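Local coordinates for D-3-phosphoglycerate dehydrogenase-related protein (Vibrio cholerae, PDB 4S1V) that probably catalyses the NAD-dependent interconversion of a D-2-hydroxy acid, perhaps 3-phosphoglycerate, and its 2-oxo acid, as a member of the D-isomer-specific 2-hydroxyacid dehydrogenase family, at residues C[36-41]-C[61-66]; C[174-179]-C[197-202]. All coordinates share one frame; numbering follows the deposited sequence.

Interaction 1: C[36-41]-C[61-66]; sequences SDETVL and TENLLA
Glu38, in the first turn of helix 38-45, reaches over to the start of helix 62-66, where Thr61 and Asn63 each take one oxygen of its carboxylate. Both cross-segment hydrogen bonds run to this group. Thr61 OG1 donates to Glu38 OE2 at 2.5 Å, a short bond made on the syn side of the carboxylate and moderately tilted from its plane. Asn63 ND2 gives the second, 2.7 Å to Glu38 OE1. This one is fairly straight at the hydrogen (166°) and lies nearly in the amide plane of Asn63, yet it meets the carboxylate from above its plane. Asn63 can deliver its amide there because its CG stands anti to the backbone N (chi1 -174°), which carries ND2 out toward the neighbouring helix.

Capping bonds open both helices. Thr61 is the N-cap of its own helix: OG1 accepts weakly from Leu64 N at 3.4 Å, so the same hydroxyl gives to Glu38 and receives from the helix. Asp37 caps the other helix through a weak bond from Thr39 N to its OD1.

The apolar part is small. Leu41 CB rests 4.0 Å from Leu64 CD2, and Leu64 CG lies 3.9 Å from Glu38 OE2, on the same side of the carboxylate plane as Asn63 ND2. Ile42, one residue further along, touches both Asn63 and Leu64.

With each carboxylate oxygen held by a different donor, the rotation of the group is fixed, and its charge next to a helix N-terminus would probably be stabilised by the helix dipole.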
loop_
_atom_site.group_PDB
_atom_site.type_symbol
_atom_site.label_atom_id
_atom_site.label_comp_id
_atom_site.label_asym_id
_atom_site.label_seq_id
_atom_site.Cartn_x
_atom_site.Cartn_y
_atom_site.Cartn_z
ATOM N N SER C 36 -26.120 21.071 -8.557
ATOM C CA SER C 36 -26.191 22.219 -7.658
ATOM C C SER C 36 -26.319 23.517 -8.459
ATOM O O SER C 36 -26.717 24.555 -7.922
ATOM C CB SER C 36 -24.955 22.260 -6.762
ATOM O OG SER C 36 -23.771 22.144 -7.531
ATOM N N ASP C 37 -25.968 23.439 -9.744
ATOM C CA ASP C 37 -26.114 24.545 -10.693
ATOM C C ASP C 37 -27.595 24.912 -10.858
ATOM O O ASP C 37 -28.344 24.236 -11.576
ATOM C CB ASP C 37 -25.483 24.154 -12.039
ATOM C CG ASP C 37 -25.424 25.312 -13.040
ATOM O OD1 ASP C 37 -26.082 26.354 -12.837
ATOM O OD2 ASP C 37 -24.707 25.167 -14.054
ATOM N N GLU C 38 -28.004 25.989 -10.188
ATOM C CA GLU C 38 -29.409 26.400 -10.147
ATOM C C GLU C 38 -29.955 26.771 -11.523
ATOM O O GLU C 38 -31.152 26.635 -11.769
ATOM C CB GLU C 38 -29.623 27.542 -9.148
ATOM C CG GLU C 38 -29.164 27.209 -7.734
ATOM C CD GLU C 38 -29.781 28.091 -6.659
ATOM O OE1 GLU C 38 -29.672 29.335 -6.731
ATOM O OE2 GLU C 38 -30.359 27.526 -5.712
ATOM N N THR C 39 -29.070 27.224 -12.413
ATOM C CA THR C 39 -29.428 27.489 -13.807
ATOM C C THR C 39 -29.944 26.204 -14.475
ATOM O O THR C 39 -31.009 26.206 -15.096
ATOM C CB THR C 39 -28.232 28.092 -14.592
ATOM O OG1 THR C 39 -27.832 29.331 -13.990
ATOM C CG2 THR C 39 -28.600 28.341 -16.039
ATOM N N VAL C 40 -29.195 25.112 -14.319
ATOM C CA VAL C 40 -29.582 23.799 -14.852
ATOM C C VAL C 40 -30.853 23.279 -14.181
ATOM O O VAL C 40 -31.719 22.704 -14.852
ATOM C CB VAL C 40 -28.440 22.762 -14.716
ATOM C CG1 VAL C 40 -28.889 21.387 -15.185
ATOM C CG2 VAL C 40 -27.220 23.209 -15.513
ATOM N N LEU C 41 -30.959 23.497 -12.869
ATOM C CA LEU C 41 -32.115 23.048 -12.089
ATOM C C LEU C 41 -33.398 23.747 -12.504
ATOM O O LEU C 41 -34.415 23.092 -12.715
ATOM C CB LEU C 41 -31.888 23.249 -10.587
ATOM C CG LEU C 41 -31.238 22.119 -9.788
ATOM C CD1 LEU C 41 -30.981 22.596 -8.366
ATOM C CD2 LEU C 41 -32.099 20.860 -9.786
ATOM N N THR C 61 -33.777 27.349 -2.641
ATOM C CA THR C 61 -33.457 28.767 -2.467
ATOM C C THR C 61 -34.555 29.652 -3.054
ATOM O O THR C 61 -35.439 29.163 -3.752
ATOM C CB THR C 61 -32.116 29.133 -3.130
ATOM O OG1 THR C 61 -32.173 28.823 -4.525
ATOM C CG2 THR C 61 -30.941 28.394 -2.472
ATOM N N GLU C 62 -34.492 30.952 -2.770
ATOM C CA GLU C 62 -35.416 31.907 -3.379
ATOM C C GLU C 62 -35.243 31.929 -4.898
ATOM O O GLU C 62 -36.223 32.018 -5.643
ATOM C CB GLU C 62 -35.249 33.307 -2.787
ATOM C CG GLU C 62 -36.316 34.280 -3.261
ATOM C CD GLU C 62 -36.506 35.474 -2.344
ATOM O OE1 GLU C 62 -35.570 35.826 -1.597
ATOM O OE2 GLU C 62 -37.603 36.065 -2.378
ATOM N N ASN C 63 -33.993 31.831 -5.344
ATOM C CA ASN C 63 -33.672 31.724 -6.762
ATOM C C ASN C 63 -34.463 30.609 -7.460
ATOM O O ASN C 63 -35.031 30.827 -8.529
ATOM C CB ASN C 63 -32.165 31.526 -6.945
ATOM C CG ASN C 63 -31.738 31.545 -8.403
ATOM O OD1 ASN C 63 -32.236 32.336 -9.204
ATOM N ND2 ASN C 63 -30.802 30.672 -8.750
ATOM N N LEU C 64 -34.511 29.424 -6.853
ATOM C CA LEU C 64 -35.315 28.329 -7.397
ATOM C C LEU C 64 -36.802 28.686 -7.408
ATOM O O LEU C 64 -37.464 28.566 -8.434
ATOM C CB LEU C 64 -35.089 27.022 -6.614
ATOM C CG LEU C 64 -33.814 26.187 -6.800
ATOM C CD1 LEU C 64 -34.016 24.797 -6.206
ATOM C CD2 LEU C 64 -33.419 26.082 -8.268
ATOM N N LEU C 65 -37.309 29.136 -6.265
ATOM C CA LEU C 65 -38.723 29.475 -6.110
ATOM C C LEU C 65 -39.157 30.622 -7.023
ATOM O O LEU C 65 -40.278 30.625 -7.536
ATOM C CB LEU C 65 -39.020 29.820 -4.646
ATOM C CG LEU C 65 -38.844 28.698 -3.613
ATOM C CD1 LEU C 65 -38.532 29.275 -2.240
ATOM C CD2 LEU C 65 -40.076 27.805 -3.551
ATOM N N ALA C 66 -38.263 31.587 -7.234
ATOM C CA ALA C 66 -38.550 32.736 -8.094
ATOM C C ALA C 66 -38.725 32.333 -9.556
ATOM O O ALA C 66 -39.452 32.995 -10.296
ATOM C CB ALA C 66 -37.466 33.800 -7.959
#

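Interaction 2: C[174-179]-C[197-202]; sequences LVWGSE and AEFFAK
Strand-on-helix packing of apolar side chains is what joins Trp176 and Leu174 to Phe199, within the Rossmann-type NAD-binding domain: strand 173-176 belongs to the parallel sheet, and helix 196-202 packs against one face of it, running roughly antiparallel to the strand. No hydrogen bond links the two segments. Their axes approach to 8.9 Å, with N-to-C directions 141° apart.

The phenyl ring of Phe199 is the centre of the contact. Trp176 CB sits over one of its faces in a CH-pi contact, 3.6 Å from the ring centroid and offset toward the rim. The indole itself, its CG anti to the backbone N (chi1 -178°), leads away from the helix; its five-membered ring stands oblique to the Phe199 ring, the planes 33° apart. At the edge of the phenyl, in its plane, lies Leu174 O, 3.5 Å from Phe199 CE1. The Leu174 side chain slides past the ring in the opposite direction, bringing CD2 to 4.1 Å from Phe199 CD1 and to 4.0 Å from Lys202 CB.

The charged side chains of the helix find their polar partners outside segment 174-179: Glu198 OE2 accepts from Ala194 N, and Lys202 NZ makes a long salt bridge with Glu198 OE1.

Around this, Trp153 of strand 150-153 meets the Trp176 indole edge-to-face and also touches Phe199, Leu206 of strand 205-208 adjoins Phe199, and Arg182 of helix 179-188 touches Trp176.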
loop_
_atom_site.group_PDB
_atom_site.type_symbol
_atom_site.label_atom_id
_atom_site.label_comp_id
_atom_site.label_asym_id
_atom_site.label_seq_id
_atom_site.Cartn_x
_atom_site.Cartn_y
_atom_site.Cartn_z
ATOM N N LEU C 174 -21.052 6.546 28.389
ATOM C CA LEU C 174 -20.904 7.892 28.956
ATOM C C LEU C 174 -21.648 8.884 28.068
ATOM O O LEU C 174 -21.443 8.918 26.846
ATOM C CB LEU C 174 -19.427 8.275 29.054
ATOM C CG LEU C 174 -19.081 9.617 29.709
ATOM C CD1 LEU C 174 -19.371 9.610 31.213
ATOM C CD2 LEU C 174 -17.628 9.984 29.454
ATOM N N VAL C 175 -22.520 9.680 28.679
ATOM C CA VAL C 175 -23.425 10.534 27.915
ATOM C C VAL C 175 -23.200 12.018 28.198
ATOM O O VAL C 175 -23.055 12.431 29.350
ATOM C CB VAL C 175 -24.898 10.138 28.147
ATOM C CG1 VAL C 175 -25.849 11.088 27.440
ATOM C CG2 VAL C 175 -25.144 8.701 27.696
ATOM N N TRP C 176 -23.160 12.804 27.128
ATOM C CA TRP C 176 -23.131 14.260 27.222
ATOM C C TRP C 176 -24.229 14.870 26.383
ATOM O O TRP C 176 -24.711 14.263 25.417
ATOM C CB TRP C 176 -21.752 14.804 26.829
ATOM C CG TRP C 176 -21.660 16.302 26.968
ATOM C CD1 TRP C 176 -21.426 17.238 25.964
ATOM C CD2 TRP C 176 -21.863 17.098 28.190
ATOM N NE1 TRP C 176 -21.447 18.516 26.468
ATOM C CE2 TRP C 176 -21.704 18.504 27.794
ATOM C CE3 TRP C 176 -22.134 16.798 29.523
ATOM C CZ2 TRP C 176 -21.817 19.546 28.713
ATOM C CZ3 TRP C 176 -22.252 17.853 30.436
ATOM C CH2 TRP C 176 -22.096 19.194 30.040
ATOM N N GLY C 177 -24.664 16.066 26.768
ATOM C CA GLY C 177 -25.612 16.840 25.966
ATOM C C GLY C 177 -26.531 17.658 26.849
ATOM O O GLY C 177 -26.143 18.088 27.942
ATOM N N SER C 178 -27.755 17.862 26.379
ATOM C CA SER C 178 -28.786 18.547 27.158
ATOM C C SER C 178 -29.019 17.851 28.507
ATOM O O SER C 178 -28.647 16.686 28.696
ATOM C CB SER C 178 -30.088 18.556 26.372
ATOM O OG SER C 178 -30.617 17.245 26.328
ATOM N N GLU C 179 -29.635 18.572 29.439
ATOM C CA GLU C 179 -30.058 17.985 30.705
ATOM C C GLU C 179 -30.960 16.768 30.460
ATOM O O GLU C 179 -30.808 15.736 31.120
ATOM C CB GLU C 179 -30.781 19.029 31.570
ATOM C CG GLU C 179 -31.126 18.562 32.980
ATOM C CD GLU C 179 -32.284 17.582 33.028
ATOM O OE1 GLU C 179 -33.272 17.774 32.284
ATOM O OE2 GLU C 179 -32.208 16.607 33.813
ATOM N N ALA C 197 -15.632 18.767 28.936
ATOM C CA ALA C 197 -14.206 18.450 29.123
ATOM C C ALA C 197 -13.985 16.993 29.560
ATOM O O ALA C 197 -13.171 16.286 28.969
ATOM C CB ALA C 197 -13.552 19.424 30.095
ATOM N N GLU C 198 -14.729 16.533 30.565
ATOM C CA GLU C 198 -14.657 15.126 30.981
ATOM C C GLU C 198 -15.079 14.167 29.852
ATOM O O GLU C 198 -14.487 13.103 29.680
ATOM C CB GLU C 198 -15.509 14.886 32.238
ATOM C CG GLU C 198 -15.816 13.418 32.511
ATOM C CD GLU C 198 -16.517 13.176 33.837
ATOM O OE1 GLU C 198 -15.895 13.381 34.901
ATOM O OE2 GLU C 198 -17.689 12.750 33.818
ATOM N N PHE C 199 -16.102 14.554 29.094
ATOM C CA PHE C 199 -16.640 13.733 28.016
ATOM C C PHE C 199 -15.584 13.463 26.949
ATOM O O PHE C 199 -15.360 12.316 26.585
ATOM C CB PHE C 199 -17.899 14.392 27.423
ATOM C CG PHE C 199 -18.531 13.619 26.287
ATOM C CD1 PHE C 199 -19.130 12.379 26.508
ATOM C CD2 PHE C 199 -18.553 14.151 24.998
ATOM C CE1 PHE C 199 -19.723 11.684 25.461
ATOM C CE2 PHE C 199 -19.148 13.461 23.949
ATOM C CZ PHE C 199 -19.729 12.225 24.178
ATOM N N PHE C 200 -14.911 14.510 26.471
ATOM C CA PHE C 200 -13.861 14.330 25.466
ATOM C C PHE C 200 -12.616 13.633 25.996
ATOM O O PHE C 200 -11.960 12.893 25.259
ATOM C CB PHE C 200 -13.511 15.652 24.767
ATOM C CG PHE C 200 -14.478 16.017 23.682
ATOM C CD1 PHE C 200 -15.685 16.626 23.988
ATOM C CD2 PHE C 200 -14.196 15.722 22.352
ATOM C CE1 PHE C 200 -16.599 16.945 22.990
ATOM C CE2 PHE C 200 -15.098 16.041 21.348
ATOM C CZ PHE C 200 -16.303 16.654 21.669
ATOM N N ALA C 201 -12.303 13.852 27.273
ATOM C CA ALA C 201 -11.136 13.224 27.889
ATOM C C ALA C 201 -11.295 11.710 28.066
ATOM O O ALA C 201 -10.333 10.962 27.882
ATOM C CB ALA C 201 -10.816 13.888 29.224
ATOM N N LYS C 202 -12.507 11.267 28.403
ATOM C CA LYS C 202 -12.740 9.882 28.831
ATOM C C LYS C 202 -13.278 8.933 27.752
ATOM O O LYS C 202 -13.162 7.716 27.883
ATOM C CB LYS C 202 -13.653 9.848 30.066
ATOM C CG LYS C 202 -13.065 10.550 31.280
ATOM C CD LYS C 202 -13.902 10.328 32.530
ATOM C CE LYS C 202 -13.234 10.977 33.738
ATOM N NZ LYS C 202 -13.741 10.450 35.036
#

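Overall arrangement
The two contacts sit at different sheets of the chain, on opposite sides of its centre, with nearest atoms about 30 Å apart and no element in common. Interaction 1 pairs two helices that accompany the five-stranded parallel sheet, whereas interaction 2 sets a helix against a strand of the larger, seven-stranded one. Both are only partly buried, and their chemistry diverges: interaction 1 rests on a carboxylate held by polar donors beside a small leucine contact, while interaction 2 is carried by aromatic and aliphatic packing, and the charged groups of its helix, Glu198 and Lys202, add little to the contact. Neither segment pair is touched by another subunit of the assembly.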